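Local structure of response regulator receiver protein (Pseudoalteromonas atlantica T6c, 3KTO) at residues I9-H14 with G53-A58; S27-T32 with D119-I124; I84-S89 with I107-I112. The protein probably serves as a receiver in two-component signal transduction, built on the CheY-like fold through which response regulators take up a phosphoryl signal. All coordinates share one frame; numbering follows the deposited sequence.

Contact 1: residues I9-H14 with G53-A58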
loop_
_atom_site.group_PDB
_atom_site.type_symbol
_atom_site.label_atom_id
_atom_site.label_comp_id
_atom_site.label_asym_id
_atom_site.label_seq_id
_atom_site.Cartn_x
_atom_site.Cartn_y
_atom_site.Cartn_z
ATOM N N ILE A 9 -11.989 15.040 -16.506
ATOM C CA ILE A 9 -11.109 15.190 -15.354
ATOM C C ILE A 9 -10.035 14.124 -15.497
ATOM O O ILE A 9 -10.334 12.934 -15.568
ATOM C CB ILE A 9 -11.831 14.996 -14.009
ATOM C CG1 ILE A 9 -12.713 16.213 -13.716
ATOM C CG2 ILE A 9 -10.803 14.818 -12.879
ATOM C CD1 ILE A 9 -13.285 16.231 -12.315
ATOM N N TYR A 10 -8.786 14.564 -15.559
ATOM C CA TYR A 10 -7.665 13.653 -15.702
ATOM C C TYR A 10 -7.214 13.116 -14.353
ATOM O O TYR A 10 -6.984 13.887 -13.415
ATOM C CB TYR A 10 -6.480 14.364 -16.365
ATOM C CG TYR A 10 -6.748 14.868 -17.767
ATOM C CD1 TYR A 10 -7.180 14.001 -18.769
ATOM C CD2 TYR A 10 -6.555 16.210 -18.094
ATOM C CE1 TYR A 10 -7.413 14.456 -20.067
ATOM C CE2 TYR A 10 -6.783 16.678 -19.387
ATOM C CZ TYR A 10 -7.212 15.793 -20.369
ATOM O OH TYR A 10 -7.441 16.248 -21.649
ATOM N N LEU A 11 -7.088 11.795 -14.265
ATOM C CA LEU A 11 -6.618 11.145 -13.050
ATOM C C LEU A 11 -5.241 10.541 -13.331
ATOM O O LEU A 11 -5.081 9.737 -14.245
ATOM C CB LEU A 11 -7.588 10.044 -12.605
ATOM C CG LEU A 11 -7.114 9.124 -11.466
ATOM C CD1 LEU A 11 -6.750 9.941 -10.232
ATOM C CD2 LEU A 11 -8.202 8.124 -11.126
ATOM N N VAL A 12 -4.239 10.958 -12.564
ATOM C CA VAL A 12 -2.887 10.429 -12.720
ATOM C C VAL A 12 -2.568 9.706 -11.407
ATOM O O VAL A 12 -2.430 10.331 -10.353
ATOM C CB VAL A 12 -1.873 11.562 -12.973
ATOM C CG1 VAL A 12 -0.540 10.984 -13.393
ATOM C CG2 VAL A 12 -2.393 12.496 -14.051
ATOM N N ASP A 13 -2.471 8.385 -11.484
ATOM C CA ASP A 13 -2.224 7.556 -10.315
ATOM C C ASP A 13 -1.648 6.242 -10.835
ATOM O O ASP A 13 -2.237 5.622 -11.720
ATOM C CB ASP A 13 -3.563 7.308 -9.598
ATOM C CG ASP A 13 -3.407 6.574 -8.277
ATOM O OD1 ASP A 13 -2.514 5.712 -8.169
ATOM O OD2 ASP A 13 -4.199 6.849 -7.350
ATOM N N HIS A 14 -0.512 5.820 -10.291
ATOM C CA HIS A 14 0.136 4.582 -10.722
ATOM C C HIS A 14 -0.520 3.312 -10.169
ATOM O O HIS A 14 -0.158 2.201 -10.556
ATOM C CB HIS A 14 1.603 4.592 -10.308
ATOM C CG HIS A 14 1.801 4.639 -8.827
ATOM N ND1 HIS A 14 1.481 5.744 -8.073
ATOM C CD2 HIS A 14 2.225 3.697 -7.953
ATOM C CE1 HIS A 14 1.701 5.482 -6.795
ATOM N NE2 HIS A 14 2.152 4.246 -6.696
ATOM N N GLY A 53 -10.740 19.655 -14.677
ATOM C CA GLY A 53 -9.992 19.411 -13.452
ATOM C C GLY A 53 -9.038 18.231 -13.506
ATOM O O GLY A 53 -8.941 17.542 -14.525
HETATM N N MSE A 54 -8.326 18.004 -12.404
HETATM C CA MSE A 54 -7.380 16.900 -12.309
HETATM C C MSE A 54 -7.322 16.306 -10.899
HETATM O O MSE A 54 -7.623 16.972 -9.914
HETATM C CB MSE A 54 -5.965 17.354 -12.708
HETATM C CG MSE A 54 -5.773 17.630 -14.206
HETATM SE SE MSE A 54 -3.911 17.898 -14.727
HETATM C CE MSE A 54 -3.233 16.239 -14.130
ATOM N N ILE A 55 -6.938 15.039 -10.831
ATOM C CA ILE A 55 -6.774 14.322 -9.570
ATOM C C ILE A 55 -5.412 13.672 -9.738
ATOM O O ILE A 55 -5.168 12.964 -10.726
ATOM C CB ILE A 55 -7.840 13.250 -9.369
ATOM C CG1 ILE A 55 -9.224 13.906 -9.349
ATOM C CG2 ILE A 55 -7.567 12.489 -8.068
ATOM C CD1 ILE A 55 -10.376 12.942 -9.063
ATOM N N ILE A 56 -4.517 13.933 -8.793
ATOM C CA ILE A 56 -3.163 13.412 -8.895
ATOM C C ILE A 56 -2.670 12.803 -7.589
ATOM O O ILE A 56 -2.834 13.391 -6.516
ATOM C CB ILE A 56 -2.189 14.545 -9.311
ATOM C CG1 ILE A 56 -2.696 15.244 -10.582
ATOM C CG2 ILE A 56 -0.798 13.995 -9.536
ATOM C CD1 ILE A 56 -1.807 16.433 -11.018
ATOM N N GLU A 57 -2.077 11.617 -7.703
ATOM C CA GLU A 57 -1.495 10.904 -6.571
ATOM C C GLU A 57 -0.194 11.654 -6.315
ATOM O O GLU A 57 0.597 11.872 -7.234
ATOM C CB GLU A 57 -1.225 9.440 -6.955
ATOM C CG GLU A 57 -0.102 8.728 -6.183
ATOM C CD GLU A 57 -0.341 8.628 -4.687
ATOM O OE1 GLU A 57 -1.373 8.051 -4.271
ATOM O OE2 GLU A 57 0.514 9.124 -3.922
ATOM N N ALA A 58 0.011 12.068 -5.071
ATOM C CA ALA A 58 1.198 12.829 -4.706
ATOM C C ALA A 58 2.520 12.120 -4.936
ATOM O O ALA A 58 3.515 12.762 -5.289
ATOM C CB ALA A 58 1.112 13.277 -3.219
#

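Contact 2: residues S27-T32 with D119-I124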
loop_
_atom_site.group_PDB
_atom_site.type_symbol
_atom_site.label_atom_id
_atom_site.label_comp_id
_atom_site.label_asym_id
_atom_site.label_seq_id
_atom_site.Cartn_x
_atom_site.Cartn_y
_atom_site.Cartn_z
ATOM N N SER A 27 -18.171 7.720 -11.804
ATOM C CA SER A 27 -18.885 7.531 -13.067
ATOM C C SER A 27 -20.294 8.110 -13.035
ATOM O O SER A 27 -20.737 8.736 -14.004
ATOM C CB SER A 27 -18.958 6.044 -13.431
ATOM O OG SER A 27 -19.732 5.292 -12.515
ATOM N N PRO A 28 -21.014 7.922 -11.913
ATOM C CA PRO A 28 -22.374 8.462 -11.858
ATOM C C PRO A 28 -22.456 9.964 -11.664
ATOM O O PRO A 28 -23.506 10.487 -11.311
ATOM C CB PRO A 28 -23.016 7.669 -10.720
ATOM C CG PRO A 28 -21.848 7.487 -9.754
ATOM C CD PRO A 28 -20.696 7.151 -10.694
ATOM N N LEU A 29 -21.332 10.641 -11.881
ATOM C CA LEU A 29 -21.247 12.092 -11.772
ATOM C C LEU A 29 -21.226 12.552 -13.232
ATOM O O LEU A 29 -20.870 11.769 -14.106
ATOM C CB LEU A 29 -19.950 12.502 -11.036
ATOM C CG LEU A 29 -20.121 13.267 -9.703
ATOM C CD1 LEU A 29 -21.051 12.481 -8.856
ATOM C CD2 LEU A 29 -18.808 13.474 -8.971
ATOM N N ASP A 30 -21.597 13.805 -13.494
ATOM C CA ASP A 30 -21.619 14.350 -14.860
ATOM C C ASP A 30 -20.222 14.719 -15.362
ATOM O O ASP A 30 -19.921 15.900 -15.563
ATOM C CB ASP A 30 -22.535 15.591 -14.923
ATOM C CG ASP A 30 -22.652 16.176 -16.334
ATOM O OD1 ASP A 30 -22.934 15.411 -17.285
ATOM O OD2 ASP A 30 -22.485 17.408 -16.491
ATOM N N VAL A 31 -19.371 13.712 -15.569
ATOM C CA VAL A 31 -17.999 13.944 -16.039
ATOM C C VAL A 31 -17.309 12.669 -16.482
ATOM O O VAL A 31 -17.653 11.582 -16.021
ATOM C CB VAL A 31 -17.118 14.586 -14.932
ATOM C CG1 VAL A 31 -16.923 13.611 -13.796
ATOM C CG2 VAL A 31 -15.769 15.003 -15.500
ATOM N N THR A 32 -16.333 12.818 -17.378
ATOM C CA THR A 32 -15.549 11.695 -17.892
ATOM C C THR A 32 -14.196 11.628 -17.183
ATOM O O THR A 32 -13.432 12.592 -17.214
ATOM C CB THR A 32 -15.237 11.841 -19.405
ATOM O OG1 THR A 32 -16.452 11.827 -20.163
ATOM C CG2 THR A 32 -14.326 10.709 -19.871
ATOM N N ASP A 119 -15.704 17.195 -3.624
ATOM C CA ASP A 119 -14.650 17.982 -4.264
ATOM C C ASP A 119 -14.786 18.001 -5.777
ATOM O O ASP A 119 -14.578 19.034 -6.417
ATOM C CB ASP A 119 -13.267 17.435 -3.905
ATOM C CG ASP A 119 -12.858 17.766 -2.486
ATOM O OD1 ASP A 119 -13.535 18.602 -1.853
ATOM O OD2 ASP A 119 -11.850 17.200 -2.013
ATOM N N VAL A 120 -15.123 16.854 -6.351
ATOM C CA VAL A 120 -15.279 16.755 -7.794
ATOM C C VAL A 120 -16.524 17.503 -8.283
ATOM O O VAL A 120 -16.475 18.207 -9.290
ATOM C CB VAL A 120 -15.348 15.283 -8.231
ATOM C CG1 VAL A 120 -15.672 15.190 -9.715
ATOM C CG2 VAL A 120 -14.009 14.600 -7.935
ATOM N N GLN A 121 -17.636 17.350 -7.571
ATOM C CA GLN A 121 -18.871 18.034 -7.949
ATOM C C GLN A 121 -18.630 19.542 -7.948
ATOM O O GLN A 121 -19.122 20.269 -8.819
ATOM C CB GLN A 121 -19.992 17.695 -6.965
ATOM C CG GLN A 121 -21.372 18.148 -7.416
ATOM C CD GLN A 121 -21.853 17.396 -8.647
ATOM O OE1 GLN A 121 -21.885 17.943 -9.753
ATOM N NE2 GLN A 121 -22.225 16.135 -8.458
ATOM N N GLN A 122 -17.866 20.009 -6.968
ATOM C CA GLN A 122 -17.552 21.428 -6.859
ATOM C C GLN A 122 -16.824 21.906 -8.117
ATOM O O GLN A 122 -17.121 22.974 -8.654
ATOM C CB GLN A 122 -16.690 21.677 -5.619
ATOM C CG GLN A 122 -16.366 23.142 -5.380
ATOM C CD GLN A 122 -15.653 23.383 -4.059
ATOM O OE1 GLN A 122 -16.199 23.117 -2.984
ATOM N NE2 GLN A 122 -14.427 23.891 -4.133
ATOM N N ILE A 123 -15.869 21.110 -8.587
ATOM C CA ILE A 123 -15.121 21.450 -9.792
ATOM C C ILE A 123 -16.072 21.458 -10.993
ATOM O O ILE A 123 -15.980 22.314 -11.870
ATOM C CB ILE A 123 -13.988 20.429 -10.045
ATOM C CG1 ILE A 123 -12.923 20.559 -8.952
ATOM C CG2 ILE A 123 -13.384 20.640 -11.427
ATOM C CD1 ILE A 123 -11.856 19.485 -8.999
ATOM N N ILE A 124 -16.981 20.491 -11.023
ATOM C CA ILE A 124 -17.960 20.387 -12.096
ATOM C C ILE A 124 -18.826 21.649 -12.141
ATOM O O ILE A 124 -18.993 22.257 -13.202
ATOM C CB ILE A 124 -18.873 19.149 -11.893
ATOM C CG1 ILE A 124 -18.065 17.869 -12.123
ATOM C CG2 ILE A 124 -20.070 19.206 -12.844
ATOM C CD1 ILE A 124 -18.811 16.602 -11.773
#

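Contact 3: residues I84-S89 with I107-I112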
loop_
_atom_site.group_PDB
_atom_site.type_symbol
_atom_site.label_atom_id
_atom_site.label_comp_id
_atom_site.label_asym_id
_atom_site.label_seq_id
_atom_site.Cartn_x
_atom_site.Cartn_y
_atom_site.Cartn_z
ATOM N N ILE A 84 -7.088 18.100 -7.356
ATOM C CA ILE A 84 -7.263 17.412 -6.084
ATOM C C ILE A 84 -6.049 16.488 -5.949
ATOM O O ILE A 84 -5.840 15.607 -6.782
ATOM C CB ILE A 84 -8.536 16.523 -6.089
ATOM C CG1 ILE A 84 -9.785 17.369 -6.332
ATOM C CG2 ILE A 84 -8.656 15.785 -4.777
ATOM C CD1 ILE A 84 -11.052 16.530 -6.484
ATOM N N VAL A 85 -5.230 16.698 -4.929
ATOM C CA VAL A 85 -4.070 15.842 -4.720
ATOM C C VAL A 85 -4.416 14.782 -3.662
ATOM O O VAL A 85 -5.012 15.099 -2.634
ATOM C CB VAL A 85 -2.852 16.678 -4.281
ATOM C CG1 VAL A 85 -1.699 15.763 -3.915
ATOM C CG2 VAL A 85 -2.434 17.617 -5.423
HETATM N N MSE A 86 -4.068 13.523 -3.935
HETATM C CA MSE A 86 -4.358 12.425 -3.022
HETATM C C MSE A 86 -3.082 11.658 -2.700
HETATM O O MSE A 86 -2.163 11.590 -3.515
HETATM C CB MSE A 86 -5.374 11.471 -3.652
HETATM C CG MSE A 86 -6.682 12.143 -4.075
HETATM SE SE MSE A 86 -7.972 10.880 -4.792
HETATM C CE MSE A 86 -8.676 10.247 -3.105
ATOM N N ALA A 87 -3.027 11.083 -1.507
ATOM C CA ALA A 87 -1.852 10.322 -1.098
ATOM C C ALA A 87 -2.247 9.323 -0.023
ATOM O O ALA A 87 -3.069 9.618 0.841
ATOM C CB ALA A 87 -0.764 11.273 -0.568
ATOM N N SER A 88 -1.685 8.126 -0.105
ATOM C CA SER A 88 -1.967 7.090 0.879
ATOM C C SER A 88 -0.871 7.154 1.931
ATOM O O SER A 88 -0.897 6.433 2.929
ATOM C CB SER A 88 -1.994 5.715 0.208
ATOM O OG SER A 88 -0.850 5.526 -0.602
ATOM N N SER A 89 0.086 8.043 1.683
ATOM C CA SER A 89 1.224 8.271 2.557
ATOM C C SER A 89 1.531 9.759 2.520
ATOM O O SER A 89 1.649 10.348 1.442
ATOM C CB SER A 89 2.437 7.491 2.054
ATOM O OG SER A 89 3.596 7.831 2.791
ATOM N N ILE A 107 -6.288 15.111 -0.186
ATOM C CA ILE A 107 -7.064 14.050 0.451
ATOM C C ILE A 107 -6.213 12.824 0.779
ATOM O O ILE A 107 -5.572 12.254 -0.099
ATOM C CB ILE A 107 -8.220 13.566 -0.467
ATOM C CG1 ILE A 107 -9.121 14.737 -0.864
ATOM C CG2 ILE A 107 -9.047 12.511 0.260
ATOM C CD1 ILE A 107 -10.224 14.342 -1.831
ATOM N N GLU A 108 -6.206 12.419 2.041
ATOM C CA GLU A 108 -5.440 11.238 2.427
ATOM C C GLU A 108 -6.246 10.011 2.029
ATOM O O GLU A 108 -7.476 10.039 2.064
ATOM C CB GLU A 108 -5.216 11.212 3.939
ATOM C CG GLU A 108 -4.368 12.347 4.474
ATOM C CD GLU A 108 -4.470 12.466 5.984
ATOM O OE1 GLU A 108 -5.472 13.042 6.470
ATOM O OE2 GLU A 108 -3.559 11.967 6.681
ATOM N N LYS A 109 -5.553 8.950 1.623
ATOM C CA LYS A 109 -6.193 7.686 1.255
ATOM C C LYS A 109 -5.744 6.659 2.308
ATOM O O LYS A 109 -4.615 6.718 2.783
ATOM C CB LYS A 109 -5.735 7.224 -0.135
ATOM C CG LYS A 109 -6.223 8.088 -1.285
ATOM C CD LYS A 109 -5.947 7.431 -2.636
ATOM C CE LYS A 109 -4.457 7.384 -2.961
ATOM N NZ LYS A 109 -4.201 6.767 -4.307
ATOM N N PRO A 110 -6.627 5.730 2.711
ATOM C CA PRO A 110 -8.018 5.533 2.290
ATOM C C PRO A 110 -8.833 6.782 2.587
ATOM O O PRO A 110 -8.694 7.398 3.648
ATOM C CB PRO A 110 -8.462 4.330 3.120
ATOM C CG PRO A 110 -7.635 4.462 4.360
ATOM C CD PRO A 110 -6.280 4.787 3.790
ATOM N N PHE A 111 -9.683 7.149 1.643
ATOM C CA PHE A 111 -10.492 8.351 1.767
ATOM C C PHE A 111 -11.966 8.088 2.020
ATOM O O PHE A 111 -12.455 6.961 1.904
ATOM C CB PHE A 111 -10.371 9.179 0.490
ATOM C CG PHE A 111 -10.845 8.450 -0.729
ATOM C CD1 PHE A 111 -10.112 7.388 -1.243
ATOM C CD2 PHE A 111 -12.054 8.784 -1.330
ATOM C CE1 PHE A 111 -10.573 6.664 -2.334
ATOM C CE2 PHE A 111 -12.524 8.064 -2.423
ATOM C CZ PHE A 111 -11.779 7.001 -2.923
ATOM N N ILE A 112 -12.663 9.163 2.360
ATOM C CA ILE A 112 -14.088 9.127 2.613
ATOM C C ILE A 112 -14.690 9.475 1.260
ATOM O O ILE A 112 -14.433 10.547 0.716
ATOM C CB ILE A 112 -14.468 10.187 3.652
ATOM C CG1 ILE A 112 -13.523 10.081 4.852
ATOM C CG2 ILE A 112 -15.900 9.984 4.093
ATOM C CD1 ILE A 112 -13.680 11.190 5.867
#

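Contact 1: residues I9-H14 with G53-A58
Gly53 offers its carbonyl oxygen to Tyr10, whose N lies 3.2 Å from Gly53 O, and is flanked by the CG2 branch of Ile9. Met54, present as selenomethionine, runs its CG along the edge of the Tyr10 ring, close to the ring plane; a bend at chi3 (58°) then lets CE meet Val12 CG2 at 3.8 Å. Ile55 is bonded through both backbone groups: its N reaches Tyr10 O at 2.8 Å, and its O receives Val12 N at 2.9 Å. Its CG2 presses on Leu11 CD1 at 3.4 Å, a tight carbon contact, while CG1 lies against Ile9 CG2. Two parallel neighbours of the receiver-domain sheet, strands 8-12 and 51-57, run here in register, with Ile9, Leu11 and Ile55 on one face, where helix 16-26 covers Leu11 and Ile55. Ile56 touches Val12 loosely on the other face. Glu57, which appears to occupy the strand-end position of the phosphorylatable aspartate of receiver domains, donates its N to Val12 O at 3.0 Å. Its CB lies beside the Asp13 carboxylate, and with CG anti to the backbone N (chi1 154°) CG comes in plane to the His14 ring edge, 3.8 Å from His14 CE1. Gln15 N and His59 N bond to Asp13 OD1 and Glu57 OE2. The two carboxylates, both also bridged to Lys109, are steeply inclined, with Asp13 OD2 4.3 Å from Glu57 OE1.

Contact 2: residues S27-T32 with D119-I124
In the turn that leads from helix 16-26 into strand 32-36, Leu29 and Val31 close against Val120, Gln121 and Ile124 of helix 113-127. Leu29 extends its two methyl branches over one turn of the helix. CD2 meets Val120 CG1 at 3.7 Å, whereas the NE2 end of the Gln121 amide comes obliquely to CG and CD1, with Gln121 NE2 3.8 Å from Leu29 CG, a packing contact and not a hydrogen bond. The chi1 of Leu29, -118°, is close to an eclipsed value, which suggests some strain in placing the branches there. Asp30 is the centre of an inverse gamma turn, spanned by a weak bond from Val31 N to Leu29 O; through this reversal the chain brings both flanking apolar residues to the helix. This is packing within the alpha/beta receiver fold, joining a helix-to-strand connection to the final helix, beside Ile9 of the adjoining strand. Ile124 carries the other end of the contact: its CD1 approaches Leu29 CG at 4.1 Å and Val31 CG1 also at 4.1 Å. The same methyl lies 4.0 Å from Asp30 O, an oxygen buried by this contact without any hydrogen-bond partner in the model.

Contact 3: residues I84-S89 with I107-I112
Met86, present as selenomethionine, sets its terminal methyl over one face of the Phe111 ring, with CE 3.9 Å from the ring centroid and 20° off the ring normal. This is a CH-pi contact, and the selenium stands farther off above the same ring in a Met-aromatic arrangement. Ile107 lies alongside Met86 and points the same way, while its CD1 packs on Ile84 CG2 at 3.6 Å. Leu22 of helix 16-26 touches both Met86 and Phe111 and so extends the apolar cluster. Outward from it, the strands are joined by backbone bonds: Ile107 N to Val85 O at 2.8 Å, Ala87 N to Ile107 O at 3.1 Å, and Lys109 N to Ala87 O at 2.7 Å. The last donor approaches from above the carbonyl plane, 36° out of it, where strand 105-108 gives way to loop. The peptide following Lys109 is cis, leading into Pro110, as in receiver domains generally. Lys109 lays its aliphatic chain on the methyl, CG being 3.7 Å from Met86 CE, then bends at chi3 (-69°) away from it. Its NZ ends between the Asp13 and Glu57 carboxylates, so an apolar stem carries a cationic end that probably tempers their mutual repulsion.

Overall arrangement
All three contacts belong to one doubly wound alpha/beta domain whose parallel strands run in the order 32-36, 8-12, 51-57, 83-87, 105-108. Contact 1 is central; contact 3 lies about 11 Å away, centre to centre, toward the edge strand 105-108, joined to contact 1 where strands 51-57 and 83-87 pair. Contact 2 sits about 14 Å from contact 1 and 17 Å from contact 3, towards the strand beginnings, and helix 113-127 reaches contacts 1 and 3 through Val120, packed on Ile9 and Ile84. Along the chain, contacts 1 and 2 interleave, while contact 3 falls wholly between the segments of contact 2. Strands 8-12, 51-57 and 105-108 end together at the usual active-site position of receiver domains.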